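Long-range contact in 303aa long hypothetical esterase (Sulfolobus tokodaii, PDB 3AIN), which probably hydrolyses carboxylic ester bonds, as a thermostable carboxylesterase of the hormone-sensitive-lipase-like family with an alpha/beta hydrolase fold: residues A140-Y152 against L175-K189. The protein carries 1 engineered substitution. Numbering follows the deposited sequence.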
loop_
_atom_site.group_PDB
_atom_site.type_symbol
_atom_site.label_atom_id
_atom_site.label_comp_id
_atom_site.label_asym_id
_atom_site.label_seq_id
_atom_site.Cartn_x
_atom_site.Cartn_y
_atom_site.Cartn_z
ATOM N N ALA A 140 -7.196 26.339 13.216
ATOM C CA ALA A 140 -6.717 25.461 12.147
ATOM C C ALA A 140 -7.868 24.776 11.417
ATOM O O ALA A 140 -7.801 24.563 10.211
ATOM C CB ALA A 140 -5.725 24.421 12.712
ATOM N N VAL A 141 -8.879 24.356 12.178
ATOM C CA VAL A 141 -10.049 23.697 11.613
ATOM C C VAL A 141 -10.876 24.669 10.770
ATOM O O VAL A 141 -11.353 24.322 9.675
ATOM C CB VAL A 141 -10.926 23.126 12.743
ATOM C CG1 VAL A 141 -12.229 22.553 12.183
ATOM C CG2 VAL A 141 -10.140 22.067 13.486
ATOM N N VAL A 142 -11.095 25.864 11.312
ATOM C CA VAL A 142 -11.855 26.867 10.571
ATOM C C VAL A 142 -11.183 27.139 9.215
ATOM O O VAL A 142 -11.845 27.146 8.183
ATOM C CB VAL A 142 -11.976 28.182 11.372
ATOM C CG1 VAL A 142 -12.558 29.303 10.483
ATOM C CG2 VAL A 142 -12.866 27.984 12.607
ATOM N N ASP A 143 -9.875 27.421 9.235
ATOM C CA ASP A 143 -9.143 27.642 7.990
ATOM C C ASP A 143 -9.191 26.436 7.051
ATOM O O ASP A 143 -9.308 26.585 5.833
ATOM C CB ASP A 143 -7.683 28.004 8.262
ATOM C CG ASP A 143 -7.530 29.354 8.911
ATOM O OD1 ASP A 143 -8.550 30.027 9.149
ATOM O OD2 ASP A 143 -6.382 29.704 9.248
ATOM N N SER A 144 -8.993 25.241 7.596
ATOM C CA SER A 144 -8.987 24.052 6.739
ATOM C C SER A 144 -10.307 23.827 6.036
ATOM O O SER A 144 -10.334 23.516 4.842
ATOM C CB SER A 144 -8.553 22.810 7.535
ATOM O OG SER A 144 -7.219 22.994 8.036
ATOM N N PHE A 145 -11.411 24.049 6.755
ATOM C CA PHE A 145 -12.734 23.850 6.164
ATOM C C PHE A 145 -13.024 25.001 5.190
ATOM O O PHE A 145 -13.565 24.781 4.119
ATOM C CB PHE A 145 -13.810 23.828 7.255
ATOM C CG PHE A 145 -15.182 23.611 6.724
ATOM C CD1 PHE A 145 -15.450 22.488 5.958
ATOM C CD2 PHE A 145 -16.048 24.685 6.636
ATOM C CE1 PHE A 145 -16.691 22.333 5.337
ATOM C CE2 PHE A 145 -17.316 24.517 6.080
ATOM C CZ PHE A 145 -17.612 23.359 5.386
ATOM N N ASP A 146 -12.690 26.218 5.591
ATOM C CA ASP A 146 -12.949 27.392 4.726
ATOM C C ASP A 146 -12.200 27.202 3.401
ATOM O O ASP A 146 -12.740 27.491 2.328
ATOM C CB ASP A 146 -12.457 28.688 5.387
ATOM C CG ASP A 146 -13.385 29.180 6.501
ATOM O OD1 ASP A 146 -14.478 28.597 6.693
ATOM O OD2 ASP A 146 -12.992 30.121 7.205
ATOM N N ALA A 147 -10.950 26.737 3.473
ATOM C CA ALA A 147 -10.193 26.448 2.234
ATOM C C ALA A 147 -10.852 25.367 1.394
ATOM O O ALA A 147 -10.940 25.498 0.166
ATOM C CB ALA A 147 -8.711 26.072 2.575
ATOM N N LEU A 148 -11.298 24.281 2.011
ATOM C CA LEU A 148 -11.937 23.244 1.234
ATOM C C LEU A 148 -13.194 23.751 0.532
ATOM O O LEU A 148 -13.393 23.521 -0.561
ATOM C CB LEU A 148 -12.279 22.054 2.106
ATOM C CG LEU A 148 -12.965 20.845 1.503
ATOM C CD1 LEU A 148 -14.351 21.195 1.291
ATOM C CD2 LEU A 148 -12.363 20.422 0.228
ATOM N N LYS A 149 -14.027 24.434 1.272
ATOM C CA LYS A 149 -15.271 24.932 0.727
ATOM C C LYS A 149 -14.999 25.885 -0.429
ATOM O O LYS A 149 -15.615 25.822 -1.394
ATOM C CB LYS A 149 -16.099 25.624 1.802
ATOM C CG LYS A 149 -17.372 26.271 1.347
ATOM C CD LYS A 149 -18.101 26.885 2.567
ATOM C CE LYS A 149 -17.443 28.180 3.153
ATOM N NZ LYS A 149 -16.671 28.210 4.500
ATOM N N TRP A 150 -14.050 26.776 -0.258
ATOM C CA TRP A 150 -13.683 27.644 -1.352
ATOM C C TRP A 150 -13.178 26.845 -2.553
ATOM O O TRP A 150 -13.528 27.116 -3.665
ATOM C CB TRP A 150 -12.652 28.692 -0.909
ATOM C CG TRP A 150 -12.293 29.707 -1.963
ATOM C CD1 TRP A 150 -12.857 30.927 -2.146
ATOM C CD2 TRP A 150 -11.283 29.589 -2.962
ATOM N NE1 TRP A 150 -12.268 31.573 -3.197
ATOM C CE2 TRP A 150 -11.314 30.760 -3.727
ATOM C CE3 TRP A 150 -10.406 28.590 -3.325
ATOM C CZ2 TRP A 150 -10.476 30.954 -4.777
ATOM C CZ3 TRP A 150 -9.582 28.796 -4.358
ATOM C CH2 TRP A 150 -9.601 29.971 -5.067
ATOM N N VAL A 151 -12.309 25.866 -2.308
ATOM C CA VAL A 151 -11.847 25.076 -3.450
ATOM C C VAL A 151 -12.999 24.353 -4.158
ATOM O O VAL A 151 -13.052 24.301 -5.386
ATOM C CB VAL A 151 -10.722 24.063 -3.061
ATOM C CG1 VAL A 151 -10.412 23.150 -4.239
ATOM C CG2 VAL A 151 -9.463 24.836 -2.687
ATOM N N TYR A 152 -13.924 23.788 -3.378
ATOM C CA TYR A 152 -15.038 23.039 -3.934
ATOM C C TYR A 152 -15.877 23.985 -4.808
ATOM O O TYR A 152 -16.383 23.590 -5.854
ATOM C CB TYR A 152 -15.917 22.514 -2.793
ATOM C CG TYR A 152 -17.079 21.644 -3.225
ATOM C CD1 TYR A 152 -16.891 20.299 -3.538
ATOM C CD2 TYR A 152 -18.376 22.126 -3.156
ATOM C CE1 TYR A 152 -17.969 19.476 -3.847
ATOM C CE2 TYR A 152 -19.457 21.316 -3.480
ATOM C CZ TYR A 152 -19.251 19.991 -3.777
ATOM O OH TYR A 152 -20.337 19.184 -4.039
ATOM N N LEU A 175 -6.848 17.225 10.432
ATOM C CA LEU A 175 -7.646 18.286 9.756
ATOM C C LEU A 175 -8.404 17.787 8.522
ATOM O O LEU A 175 -9.516 18.250 8.242
ATOM C CB LEU A 175 -6.742 19.484 9.399
ATOM C CG LEU A 175 -6.133 20.123 10.641
ATOM C CD1 LEU A 175 -5.006 21.086 10.231
ATOM C CD2 LEU A 175 -7.206 20.869 11.468
ATOM N N ALA A 176 -7.794 16.898 7.743
ATOM C CA ALA A 176 -8.494 16.308 6.605
ATOM C C ALA A 176 -9.710 15.570 7.089
ATOM O O ALA A 176 -10.800 15.729 6.498
ATOM C CB ALA A 176 -7.581 15.352 5.810
ATOM N N ALA A 177 -9.548 14.797 8.168
ATOM C CA ALA A 177 -10.678 14.003 8.686
ATOM C C ALA A 177 -11.820 14.915 9.165
ATOM O O ALA A 177 -12.982 14.673 8.854
ATOM C CB ALA A 177 -10.240 13.057 9.780
ATOM N N VAL A 178 -11.471 15.955 9.898
ATOM C CA VAL A 178 -12.456 16.894 10.455
ATOM C C VAL A 178 -13.136 17.676 9.340
ATOM O O VAL A 178 -14.377 17.817 9.324
ATOM C CB VAL A 178 -11.774 17.838 11.469
ATOM C CG1 VAL A 178 -12.707 18.978 11.890
ATOM C CG2 VAL A 178 -11.330 17.028 12.689
ATOM N N THR A 179 -12.356 18.053 8.336
ATOM C CA THR A 179 -12.905 18.757 7.167
ATOM C C THR A 179 -13.917 17.911 6.416
ATOM O O THR A 179 -14.991 18.399 6.035
ATOM C CB THR A 179 -11.768 19.192 6.213
ATOM O OG1 THR A 179 -10.983 20.180 6.898
ATOM C CG2 THR A 179 -12.336 19.838 4.973
ATOM N N ALA A 180 -13.623 16.617 6.283
ATOM C CA ALA A 180 -14.585 15.707 5.678
ATOM C C ALA A 180 -15.881 15.581 6.483
ATOM O O ALA A 180 -16.968 15.614 5.894
ATOM C CB ALA A 180 -13.970 14.338 5.437
ATOM N N ILE A 181 -15.777 15.547 7.809
ATOM C CA ILE A 181 -16.980 15.511 8.659
ATOM C C ILE A 181 -17.786 16.792 8.465
ATOM O O ILE A 181 -19.012 16.744 8.336
ATOM C CB ILE A 181 -16.637 15.300 10.147
ATOM C CG1 ILE A 181 -16.095 13.868 10.337
ATOM C CG2 ILE A 181 -17.899 15.504 11.053
ATOM C CD1 ILE A 181 -15.211 13.723 11.537
ATOM N N LEU A 182 -17.103 17.933 8.497
ATOM C CA LEU A 182 -17.804 19.223 8.368
ATOM C C LEU A 182 -18.452 19.399 6.994
ATOM O O LEU A 182 -19.474 20.076 6.876
ATOM C CB LEU A 182 -16.847 20.383 8.645
ATOM C CG LEU A 182 -16.361 20.511 10.089
ATOM C CD1 LEU A 182 -15.205 21.508 10.207
ATOM C CD2 LEU A 182 -17.481 20.835 11.080
ATOM N N SER A 183 -17.841 18.800 5.971
ATOM C CA SER A 183 -18.341 18.854 4.589
ATOM C C SER A 183 -19.650 18.090 4.436
ATOM O O SER A 183 -20.580 18.542 3.762
ATOM C CB SER A 183 -17.283 18.293 3.618
ATOM O OG SER A 183 -16.107 19.095 3.620
ATOM N N LYS A 184 -19.754 16.960 5.122
ATOM C CA LYS A 184 -20.984 16.179 5.098
ATOM C C LYS A 184 -22.151 17.023 5.611
ATOM O O LYS A 184 -23.210 17.107 4.974
ATOM C CB LYS A 184 -20.810 14.902 5.931
ATOM C CG LYS A 184 -22.051 14.456 6.664
ATOM C CD LYS A 184 -21.905 13.020 7.141
ATOM C CE LYS A 184 -21.463 12.964 8.590
ATOM N NZ LYS A 184 -21.934 11.694 9.263
ATOM N N LYS A 185 -21.864 17.825 6.629
ATOM C CA LYS A 185 -22.880 18.614 7.302
ATOM C C LYS A 185 -23.399 19.730 6.407
ATOM O O LYS A 185 -24.548 20.135 6.533
ATOM C CB LYS A 185 -22.326 19.199 8.602
ATOM C CG LYS A 185 -21.664 18.173 9.513
ATOM C CD LYS A 185 -21.040 18.845 10.733
ATOM C CE LYS A 185 -21.858 18.603 11.990
ATOM N NZ LYS A 185 -21.395 17.392 12.726
ATOM N N GLU A 186 -22.592 20.120 5.419
ATOM C CA GLU A 186 -22.954 21.179 4.483
ATOM C C GLU A 186 -23.277 20.673 3.082
ATOM O O GLU A 186 -23.129 21.422 2.119
ATOM C CB GLU A 186 -21.825 22.205 4.370
ATOM C CG GLU A 186 -21.321 22.697 5.702
ATOM C CD GLU A 186 -21.367 24.199 5.813
ATOM O OE1 GLU A 186 -21.325 24.870 4.761
ATOM O OE2 GLU A 186 -21.355 24.704 6.954
ATOM N N ASN A 187 -23.549 19.373 2.961
ATOM C CA ASN A 187 -23.783 18.716 1.670
ATOM C C ASN A 187 -22.701 18.937 0.608
ATOM O O ASN A 187 -22.994 19.037 -0.581
ATOM C CB ASN A 187 -25.176 19.052 1.109
ATOM C CG ASN A 187 -25.774 17.902 0.301
ATOM O OD1 ASN A 187 -26.762 18.073 -0.418
ATOM N ND2 ASN A 187 -25.132 16.740 0.366
ATOM N N ILE A 188 -21.444 18.993 1.038
ATOM C CA ILE A 188 -20.334 19.091 0.103
ATOM C C ILE A 188 -19.827 17.685 -0.117
ATOM O O ILE A 188 -19.598 16.968 0.856
ATOM C CB ILE A 188 -19.191 19.927 0.698
ATOM C CG1 ILE A 188 -19.605 21.397 0.783
ATOM C CG2 ILE A 188 -17.893 19.725 -0.094
ATOM C CD1 ILE A 188 -18.671 22.220 1.658
ATOM N N LYS A 189 -19.874 17.231 -1.368
ATOM C CA LYS A 189 -19.680 15.825 -1.689
ATOM C C LYS A 189 -18.254 15.617 -2.182
ATOM O O LYS A 189 -17.963 15.815 -3.356
ATOM C CB LYS A 189 -20.670 15.375 -2.771
ATOM C CG LYS A 189 -22.120 15.362 -2.308
ATOM C CD LYS A 189 -23.073 15.765 -3.427
ATOM C CE LYS A 189 -24.382 16.303 -2.860
ATOM N NZ LYS A 189 -25.564 15.614 -3.444
#
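Ile188 CG2 sits squarely over one face of Tyr152, 3.6 Å from the ring centroid, and Leu182 CB approaches the ring of Phe145, two turns earlier on helix 140-152, off-centre at 4.1 Å from the centroid; together they show how rings can engage both a helix and the turn that ends it. Ser183 OG lies at the Phe145 ring edge. A Schellman motif with Asn187 at C-prime ends the second helix and delivers Ile188 to Tyr152.

Aliphatic contacts continue the interface toward the start of helix 140-152 and along its middle. The chi1 of Val141 (174°) turns CG1 toward Val178 CG1, at 3.6 Å, and Leu182 CD1, and leaves CG2 beside the backbone N, against Leu175 CD2. Further along, Leu148 CB packs on Thr179 CG2 at 3.6 Å.

Three hydroxyls bond back within their own helix: Ser144 OG, Thr179 OG1 and Ser183 OG each reach the carbonyl four residues earlier, the last meeting Thr179 O at 2.7 Å from above the carbonyl plane. Across the interface, a weak but nearly straight hydrogen bond (173°) runs from Lys189 N to Tyr152 OH at 3.3 Å.

The helix axes cross at -60°, 9.2 Å apart. Both helices pack side by side on one face of the central alpha/beta hydrolase sheet, the second following the probable nucleophile elbow (GxSxG); Leu148 and Thr179 touch Tyr96 of strand 92-96, and Leu148 and Ala176 reach Val166 of strand 164-169.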